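PDB 3FHM: CBS domain-containing protein from Agrobacterium tumefaciens, which is of unknown function but binds adenosine monophosphate and NADH through its paired CBS domains, consistent with a nucleotide-sensing role. Local coordinates for residues Ala50-Val61 / Gly72-Val80. Sequence-based numbering, arbitrary orientation.
With AMP (adenosine monophosphate), chain E; NAI (1,4-dihydronicotinamide adenine dinucleotide), chain F.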
ATOM      1  N   ALA A  50       9.733   9.656   4.531  1.00 31.68           N
ATOM      2  CA  ALA A  50       9.936   8.729   3.435  1.00 30.86           C
ATOM      3  C   ALA A  50      11.224   7.925   3.606  1.00 30.60           C
ATOM      4  O   ALA A  50      11.219   6.757   3.315  1.00 31.57           O
ATOM      5  CB  ALA A  50       9.928   9.438   2.110  1.00 30.24           C
ATOM      6  N   GLY A  51      12.323   8.512   4.073  1.00 29.77           N
ATOM      7  CA  GLY A  51      13.572   7.779   4.211  1.00 29.74           C
ATOM      8  C   GLY A  51      13.431   6.681   5.258  1.00 30.56           C
ATOM      9  O   GLY A  51      14.011   5.599   5.114  1.00 30.77           O
ATOM     10  N   THR A  52      12.638   6.948   6.308  1.00 30.21           N
ATOM     11  CA  THR A  52      12.332   5.944   7.325  1.00 29.64           C
ATOM     12  C   THR A  52      11.452   4.804   6.775  1.00 30.32           C
ATOM     13  O   THR A  52      11.806   3.576   6.941  1.00 30.62           O
ATOM     14  CB  THR A  52      11.716   6.542   8.583  1.00 29.29           C
ATOM     15  OG1 THR A  52      12.586   7.590   9.054  1.00 28.15           O
ATOM     16  CG2 THR A  52      11.504   5.415   9.685  1.00 28.53           C
ATOM     17  N   LEU A  53      10.362   5.172   6.076  1.00 29.43           N
ATOM     18  CA  LEU A  53       9.640   4.132   5.264  1.00 29.10           C
ATOM     19  C   LEU A  53      10.628   3.138   4.498  1.00 29.02           C
ATOM     20  O   LEU A  53      10.523   1.920   4.583  1.00 28.64           O
ATOM     21  CB  LEU A  53       8.570   4.776   4.342  1.00 28.35           C
ATOM     22  CG  LEU A  53       7.474   5.709   4.948  1.00 26.61           C
ATOM     23  CD1 LEU A  53       6.536   6.331   3.977  1.00 23.78           C
ATOM     24  CD2 LEU A  53       6.621   5.107   5.988  1.00 24.11           C
ATOM     25  N   HIS A  54      11.638   3.675   3.840  1.00 28.45           N
ATOM     26  CA  HIS A  54      12.439   2.833   3.031  1.00 28.82           C
ATOM     27  C   HIS A  54      13.492   1.975   3.771  1.00 29.09           C
ATOM     28  O   HIS A  54      13.650   0.791   3.493  1.00 29.19           O
ATOM     29  CB  HIS A  54      13.087   3.681   2.026  1.00 28.76           C
ATOM     30  CG  HIS A  54      13.886   2.911   1.054  1.00 30.22           C
ATOM     31  ND1 HIS A  54      15.244   2.737   1.186  1.00 31.83           N
ATOM     32  CD2 HIS A  54      13.520   2.235  -0.054  1.00 30.80           C
ATOM     33  CE1 HIS A  54      15.691   2.018   0.178  1.00 31.38           C
ATOM     34  NE2 HIS A  54      14.663   1.714  -0.598  1.00 30.04           N
ATOM     35  N   ALA A  55      14.219   2.546   4.724  1.00 29.33           N
ATOM     36  CA  ALA A  55      15.162   1.771   5.506  1.00 29.09           C
ATOM     37  C   ALA A  55      14.463   0.618   6.274  1.00 30.04           C
ATOM     38  O   ALA A  55      15.045  -0.490   6.332  1.00 31.61           O
ATOM     39  CB  ALA A  55      15.901   2.657   6.417  1.00 28.71           C
ATOM     40  N   HIS A  56      13.236   0.827   6.797  1.00 29.38           N
ATOM     41  CA  HIS A  56      12.538  -0.240   7.531  1.00 30.21           C
ATOM     42  C   HIS A  56      11.676  -1.160   6.622  1.00 30.80           C
ATOM     43  O   HIS A  56      11.069  -2.114   7.130  1.00 30.46           O
ATOM     44  CB  HIS A  56      11.678   0.324   8.683  1.00 30.48           C
ATOM     45  CG  HIS A  56      12.465   0.897   9.832  1.00 32.10           C
ATOM     46  ND1 HIS A  56      12.800   0.161  10.947  1.00 34.07           N
ATOM     47  CD2 HIS A  56      12.959   2.142  10.046  1.00 32.92           C
ATOM     48  CE1 HIS A  56      13.494   0.913  11.782  1.00 33.35           C
ATOM     49  NE2 HIS A  56      13.601   2.118  11.261  1.00 32.15           N
ATOM     50  N   LYS A  57      11.639  -0.879   5.297  1.00 30.66           N
ATOM     51  CA  LYS A  57      10.788  -1.580   4.329  1.00 30.85           C
ATOM     52  C   LYS A  57       9.335  -1.623   4.763  1.00 30.04           C
ATOM     53  O   LYS A  57       8.714  -2.656   4.668  1.00 31.21           O
ATOM     54  CB  LYS A  57      11.258  -3.023   4.155  1.00 30.76           C
ATOM     55  CG  LYS A  57      12.273  -3.234   3.123  1.00 35.94           C
ATOM     56  CD  LYS A  57      12.647  -4.687   3.113  1.00 42.94           C
ATOM     57  CE  LYS A  57      13.819  -4.888   2.144  1.00 47.98           C
ATOM     58  NZ  LYS A  57      13.392  -4.878   0.673  1.00 49.72           N
ATOM     59  N   ILE A  58       8.779  -0.536   5.258  1.00 29.10           N
ATOM     60  CA  ILE A  58       7.349  -0.523   5.585  1.00 29.26           C
ATOM     61  C   ILE A  58       6.548   0.560   4.842  1.00 28.40           C
ATOM     62  O   ILE A  58       7.119   1.395   4.242  1.00 28.46           O
ATOM     63  CB  ILE A  58       7.151  -0.491   7.117  1.00 29.16           C
ATOM     64  CG1 ILE A  58       7.661   0.839   7.723  1.00 29.97           C
ATOM     65  CG2 ILE A  58       7.832  -1.655   7.691  1.00 27.60           C
ATOM     66  CD1 ILE A  58       8.230   0.729   9.163  1.00 30.65           C
ATOM     67  N   GLY A  59       5.235   0.506   4.852  1.00 28.21           N
ATOM     68  CA  GLY A  59       4.437   1.496   4.165  1.00 28.15           C
ATOM     69  C   GLY A  59       3.859   2.611   5.035  1.00 28.62           C
ATOM     70  O   GLY A  59       3.217   3.528   4.507  1.00 29.84           O
ATOM     71  N   ALA A  60       4.095   2.553   6.348  1.00 27.69           N
ATOM     72  CA  ALA A  60       3.441   3.367   7.308  1.00 27.30           C
ATOM     73  C   ALA A  60       4.371   3.682   8.476  1.00 27.82           C
ATOM     74  O   ALA A  60       5.267   2.897   8.822  1.00 28.45           O
ATOM     75  CB  ALA A  60       2.275   2.646   7.823  1.00 27.36           C
ATOM     76  N   VAL A  61       4.178   4.860   9.068  1.00 27.58           N
ATOM     77  CA  VAL A  61       4.822   5.220  10.316  1.00 26.86           C
ATOM     78  C   VAL A  61       3.828   5.996  11.169  1.00 27.56           C
ATOM     79  O   VAL A  61       3.027   6.800  10.648  1.00 27.49           O
ATOM     80  CB  VAL A  61       6.224   5.961  10.200  1.00 26.69           C
ATOM     81  CG1 VAL A  61       7.382   4.955   9.870  1.00 24.89           C
ATOM     82  CG2 VAL A  61       6.220   7.099   9.290  1.00 26.63           C
ATOM     83  N   GLY A  72      -1.031  10.966  14.880  1.00 32.12           N
ATOM     84  CA  GLY A  72      -1.516  10.642  13.549  1.00 30.42           C
ATOM     85  C   GLY A  72      -0.684   9.579  12.845  1.00 30.65           C
ATOM     86  O   GLY A  72       0.206   8.887  13.434  1.00 30.49           O
ATOM     87  N   ILE A  73      -0.950   9.423  11.557  1.00 29.58           N
ATOM     88  CA  ILE A  73      -0.364   8.307  10.833  1.00 28.30           C
ATOM     89  C   ILE A  73      -0.052   8.823   9.404  1.00 28.37           C
ATOM     90  O   ILE A  73      -0.836   9.567   8.792  1.00 29.13           O
ATOM     91  CB  ILE A  73      -1.283   7.036  10.961  1.00 27.68           C
ATOM     92  CG1 ILE A  73      -0.615   5.810  10.426  1.00 27.32           C
ATOM     93  CG2 ILE A  73      -2.608   7.180  10.206  1.00 27.46           C
ATOM     94  CD1 ILE A  73      -1.671   4.761  10.207  1.00 27.06           C
ATOM     95  N   PHE A  74       1.140   8.491   8.915  1.00 28.25           N
ATOM     96  CA  PHE A  74       1.604   8.931   7.595  1.00 27.92           C
ATOM     97  C   PHE A  74       1.956   7.683   6.779  1.00 27.99           C
ATOM     98  O   PHE A  74       2.712   6.825   7.267  1.00 27.55           O
ATOM     99  CB  PHE A  74       2.840   9.847   7.762  1.00 27.30           C
ATOM    100  CG  PHE A  74       3.543  10.223   6.456  1.00 27.35           C
ATOM    101  CD1 PHE A  74       3.120  11.336   5.712  1.00 26.43           C
ATOM    102  CD2 PHE A  74       4.657   9.470   6.006  1.00 26.42           C
ATOM    103  CE1 PHE A  74       3.751  11.706   4.522  1.00 25.41           C
ATOM    104  CE2 PHE A  74       5.341   9.807   4.779  1.00 25.75           C
ATOM    105  CZ  PHE A  74       4.871  10.942   4.034  1.00 25.80           C
ATOM    106  N   THR A  75       1.411   7.573   5.565  1.00 27.59           N
ATOM    107  CA  THR A  75       1.727   6.388   4.701  1.00 28.07           C
ATOM    108  C   THR A  75       2.239   6.855   3.353  1.00 29.10           C
ATOM    109  O   THR A  75       2.073   8.106   2.973  1.00 30.12           O
ATOM    110  CB  THR A  75       0.450   5.521   4.417  1.00 28.04           C
ATOM    111  OG1 THR A  75      -0.424   6.164   3.453  1.00 25.15           O
ATOM    112  CG2 THR A  75      -0.324   5.269   5.718  1.00 26.10           C
ATOM    113  N   GLU A  76       2.788   5.900   2.600  1.00 27.98           N
ATOM    114  CA  GLU A  76       3.128   6.169   1.171  1.00 28.86           C
ATOM    115  C   GLU A  76       1.983   6.935   0.376  1.00 29.10           C
ATOM    116  O   GLU A  76       2.255   7.719  -0.563  1.00 29.10           O
ATOM    117  CB  GLU A  76       3.531   4.867   0.463  1.00 28.87           C
ATOM    118  CG  GLU A  76       2.461   3.733   0.599  1.00 32.16           C
ATOM    119  CD  GLU A  76       3.020   2.266   0.620  1.00 34.72           C
ATOM    120  OE1 GLU A  76       2.281   1.408   1.161  1.00 38.01           O
ATOM    121  OE2 GLU A  76       4.138   1.972   0.110  1.00 34.99           O
ATOM    122  N   ARG A  77       0.715   6.714   0.763  1.00 28.36           N
ATOM    123  CA  ARG A  77      -0.331   7.343   0.031  1.00 27.95           C
ATOM    124  C   ARG A  77      -0.387   8.852   0.350  1.00 28.37           C
ATOM    125  O   ARG A  77      -0.661   9.647  -0.538  1.00 28.16           O
ATOM    126  CB  ARG A  77      -1.655   6.653   0.273  1.00 28.37           C
ATOM    127  CG  ARG A  77      -2.886   7.368  -0.336  1.00 26.72           C
ATOM    128  CD  ARG A  77      -2.905   7.178  -1.827  1.00 27.17           C
ATOM    129  NE  ARG A  77      -2.701   5.793  -2.255  1.00 27.84           N
ATOM    130  CZ  ARG A  77      -3.682   4.980  -2.656  1.00 26.44           C
ATOM    131  NH1 ARG A  77      -4.929   5.447  -2.711  1.00 19.45           N
ATOM    132  NH2 ARG A  77      -3.400   3.715  -3.018  1.00 24.02           N
ATOM    133  N   ASP A  78      -0.079   9.246   1.585  1.00 28.40           N
ATOM    134  CA  ASP A  78       0.056  10.662   1.890  1.00 29.19           C
ATOM    135  C   ASP A  78       1.232  11.301   1.138  1.00 28.84           C
ATOM    136  O   ASP A  78       1.128  12.495   0.747  1.00 28.70           O
ATOM    137  CB  ASP A  78       0.154  10.901   3.384  1.00 29.70           C
ATOM    138  CG  ASP A  78      -1.139  10.635   4.070  1.00 31.78           C
ATOM    139  OD1 ASP A  78      -2.097  11.323   3.702  1.00 34.33           O
ATOM    140  OD2 ASP A  78      -1.218   9.727   4.932  1.00 33.54           O
ATOM    141  N   LEU A  79       2.309  10.515   0.926  1.00 28.55           N
ATOM    142  CA  LEU A  79       3.462  10.982   0.119  1.00 28.32           C
ATOM    143  C   LEU A  79       3.008  11.418  -1.257  1.00 28.16           C
ATOM    144  O   LEU A  79       3.147  12.613  -1.628  1.00 28.30           O
ATOM    145  CB  LEU A  79       4.553   9.940  -0.021  1.00 28.12           C
ATOM    146  CG  LEU A  79       5.926  10.366  -0.577  1.00 28.25           C
ATOM    147  CD1 LEU A  79       6.482  11.538   0.182  1.00 28.40           C
ATOM    148  CD2 LEU A  79       6.967   9.223  -0.592  1.00 28.63           C
ATOM    149  N   VAL A  80       2.422  10.485  -2.004  1.00 28.38           N
ATOM    150  CA  VAL A  80       1.757  10.816  -3.306  1.00 28.70           C
ATOM    151  C   VAL A  80       0.847  12.102  -3.361  1.00 28.61           C
ATOM    152  O   VAL A  80       1.020  12.927  -4.248  1.00 27.74           O
ATOM    153  CB  VAL A  80       0.965   9.596  -3.851  1.00 28.53           C
ATOM    154  CG1 VAL A  80       0.299   9.947  -5.205  1.00 27.80           C
ATOM    155  CG2 VAL A  80       1.870   8.379  -3.992  1.00 28.65           C
TER
HETATM  156  P   AMP E 200      -2.846   3.302   3.400  1.00 24.48           P
HETATM  157  O1P AMP E 200      -2.817   3.054   4.859  1.00 23.95           O
HETATM  158  O2P AMP E 200      -1.567   3.717   2.767  1.00 23.43           O
HETATM  159  O3P AMP E 200      -3.681   2.255   2.673  1.00 23.66           O
HETATM  160  O5' AMP E 200      -3.600   4.712   3.575  1.00 24.33           O
HETATM  161  C5' AMP E 200      -4.188   5.573   2.573  1.00 22.95           C
HETATM  162  C4' AMP E 200      -4.815   6.725   3.375  1.00 24.06           C
HETATM  163  O4' AMP E 200      -5.490   6.206   4.508  1.00 24.43           O
HETATM  164  C3' AMP E 200      -3.757   7.644   3.976  1.00 25.09           C
HETATM  165  O3' AMP E 200      -4.164   9.003   4.098  1.00 25.94           O
HETATM  166  C2' AMP E 200      -3.636   7.196   5.375  1.00 24.32           C
HETATM  167  O2' AMP E 200      -3.294   8.310   6.152  1.00 24.93           O
HETATM  168  C1' AMP E 200      -5.008   6.780   5.699  1.00 24.59           C
HETATM  169  N9  AMP E 200      -4.910   5.866   6.852  1.00 25.78           N
HETATM  170  C8  AMP E 200      -4.026   4.869   7.130  1.00 26.28           C
HETATM  171  N7  AMP E 200      -4.219   4.265   8.353  1.00 23.70           N
HETATM  172  C5  AMP E 200      -5.273   4.883   8.842  1.00 25.26           C
HETATM  173  C6  AMP E 200      -6.029   4.745  10.077  1.00 26.49           C
HETATM  174  N6  AMP E 200      -5.682   3.825  11.001  1.00 26.02           N
HETATM  175  N1  AMP E 200      -7.072   5.582  10.233  1.00 27.21           N
HETATM  176  C2  AMP E 200      -7.425   6.533   9.314  1.00 26.36           C
HETATM  177  N3  AMP E 200      -6.791   6.739   8.164  1.00 26.55           N
HETATM  178  C4  AMP E 200      -5.724   5.931   7.888  1.00 26.02           C
HETATM  179  PA  NAI F 211       3.685  -2.715   4.559  1.00 22.21           P
HETATM  180  O1A NAI F 211       4.711  -2.953   3.525  1.00 19.85           O
HETATM  181  O2A NAI F 211       3.348  -1.346   5.125  1.00 22.86           O
HETATM  182  O5B NAI F 211       4.046  -3.556   5.850  1.00 25.92           O
HETATM  183  C5B NAI F 211       4.990  -4.658   5.798  1.00 25.78           C
HETATM  184  C4B NAI F 211       5.094  -5.261   7.171  1.00 25.09           C
HETATM  185  O4B NAI F 211       5.558  -4.304   8.115  1.00 25.77           O
HETATM  186  C3B NAI F 211       3.706  -5.608   7.601  1.00 28.04           C
HETATM  187  O3B NAI F 211       3.872  -6.886   8.245  1.00 30.05           O
HETATM  188  C2B NAI F 211       3.323  -4.593   8.621  1.00 25.93           C
HETATM  189  O2B NAI F 211       2.864  -5.337   9.700  1.00 26.79           O
HETATM  190  C1B NAI F 211       4.620  -4.079   9.131  1.00 25.81           C
HETATM  191  N9A NAI F 211       4.558  -2.646   9.488  1.00 26.59           N
HETATM  192  C8A NAI F 211       3.980  -1.662   8.775  1.00 27.05           C
HETATM  193  N7A NAI F 211       4.109  -0.487   9.436  1.00 26.91           N
HETATM  194  C5A NAI F 211       4.790  -0.708  10.557  1.00 26.63           C
HETATM  195  C6A NAI F 211       5.282   0.110  11.674  1.00 27.71           C
HETATM  196  N6A NAI F 211       5.044   1.444  11.688  1.00 26.68           N
HETATM  197  N1A NAI F 211       5.965  -0.489  12.680  1.00 28.18           N
HETATM  198  C2A NAI F 211       6.191  -1.810  12.652  1.00 27.60           C
HETATM  199  N3A NAI F 211       5.784  -2.585  11.637  1.00 27.72           N
HETATM  200  C4A NAI F 211       5.085  -2.113  10.588  1.00 26.72           C
HETATM  201  O3  NAI F 211       2.230  -3.352   4.318  1.00 25.59           O
HETATM  202  PN  NAI F 211       1.571  -4.276   3.146  1.00 28.56           P
HETATM  203  O1N NAI F 211       0.760  -3.619   2.066  1.00 26.84           O
HETATM  204  O2N NAI F 211       0.800  -5.179   4.041  1.00 29.56           O
HETATM  205  O5D NAI F 211       2.815  -5.021   2.444  1.00 30.31           O
HETATM  206  C5D NAI F 211       3.478  -4.669   1.222  1.00 28.23           C
HETATM  207  C4D NAI F 211       3.677  -5.966   0.447  1.00 29.67           C
HETATM  208  O4D NAI F 211       4.370  -6.919   1.284  1.00 33.81           O
HETATM  209  C3D NAI F 211       2.296  -6.596   0.086  1.00 30.78           C
HETATM  210  O3D NAI F 211       2.276  -7.110  -1.252  1.00 31.70           O
HETATM  211  C2D NAI F 211       2.097  -7.794   1.008  1.00 31.87           C
HETATM  212  O2D NAI F 211       1.299  -8.845   0.420  1.00 30.18           O
HETATM  213  C1D NAI F 211       3.567  -8.130   1.339  1.00 35.38           C
HETATM  214  N1N NAI F 211       3.663  -8.643   2.668  1.00 36.29           N
HETATM  215  C2N NAI F 211       4.279  -9.835   2.801  1.00 37.39           C
HETATM  216  C3N NAI F 211       4.403 -10.433   4.073  1.00 39.49           C
HETATM  217  C7N NAI F 211       5.146 -11.753   4.163  1.00 39.99           C
HETATM  218  O7N NAI F 211       5.323 -12.301   5.266  1.00 44.00           O
HETATM  219  N7N NAI F 211       5.645 -12.255   3.025  1.00 42.66           N
HETATM  220  C4N NAI F 211       3.879  -9.781   5.213  1.00 36.87           C
HETATM  221  C5N NAI F 211       3.214  -8.545   5.039  1.00 38.00           C
HETATM  222  C6N NAI F 211       3.114  -7.966   3.732  1.00 37.38           C
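V61 and F74 form a hydrogen-bonded antiparallel pair: V61 N donates to F74 O at 3.0 Å and F74 N returns a bond to V61 O, almost straight at 178°. One step along, A60 and T75 make the adjoining non-hydrogen-bonded pair, its CA atoms 4.3 Å apart. Beyond this last bridge, E76 N, at the first turn of helix 76-86, donates to G59 O (3.1 Å). G59 CA lies against the E76 carboxylate, and the lack of a side chain suits this close approach; its own N binds NAI O2A at 2.7 Å, so one small residue ties the dinucleotide to the start of helix 76-86.

On the apolar face, F74 holds CG anti to its backbone N (chi1 172°), carrying the ring beneath helix 46-56. L53 CD1 meets F74 CE2 at 3.8 Å, the two side chains crossing at about a right angle, while V61 CG2 lies at the ring edge. The small A50 admits L79, CB to CD2 4.0 Å.

The opposite face, with A60, I73 and T75, borders the nucleotides. T75, the N-cap of helix 76-86, accepts from R77 N through OG1, which also donates to AMP O2P (2.8 Å). D78, on the helix itself, completes a capping box through a weak bond from T75 N, and its OD2 accepts from AMP O2', so the residues that cap the helix also bind the phosphate and ribose of AMP. I73 packs against the adenine.

E76 turns its carboxylate to R77 and R125 of the second subunit in salt bridges. Within the CBS domain, hairpin 60-64/70-75 has strand 39-40 beside 60-64. Helix 46-56 packs over the V61/F74 face, its I46 and A49 also touching F74, and helix 76-86, following strand 70-75, meets it through L79.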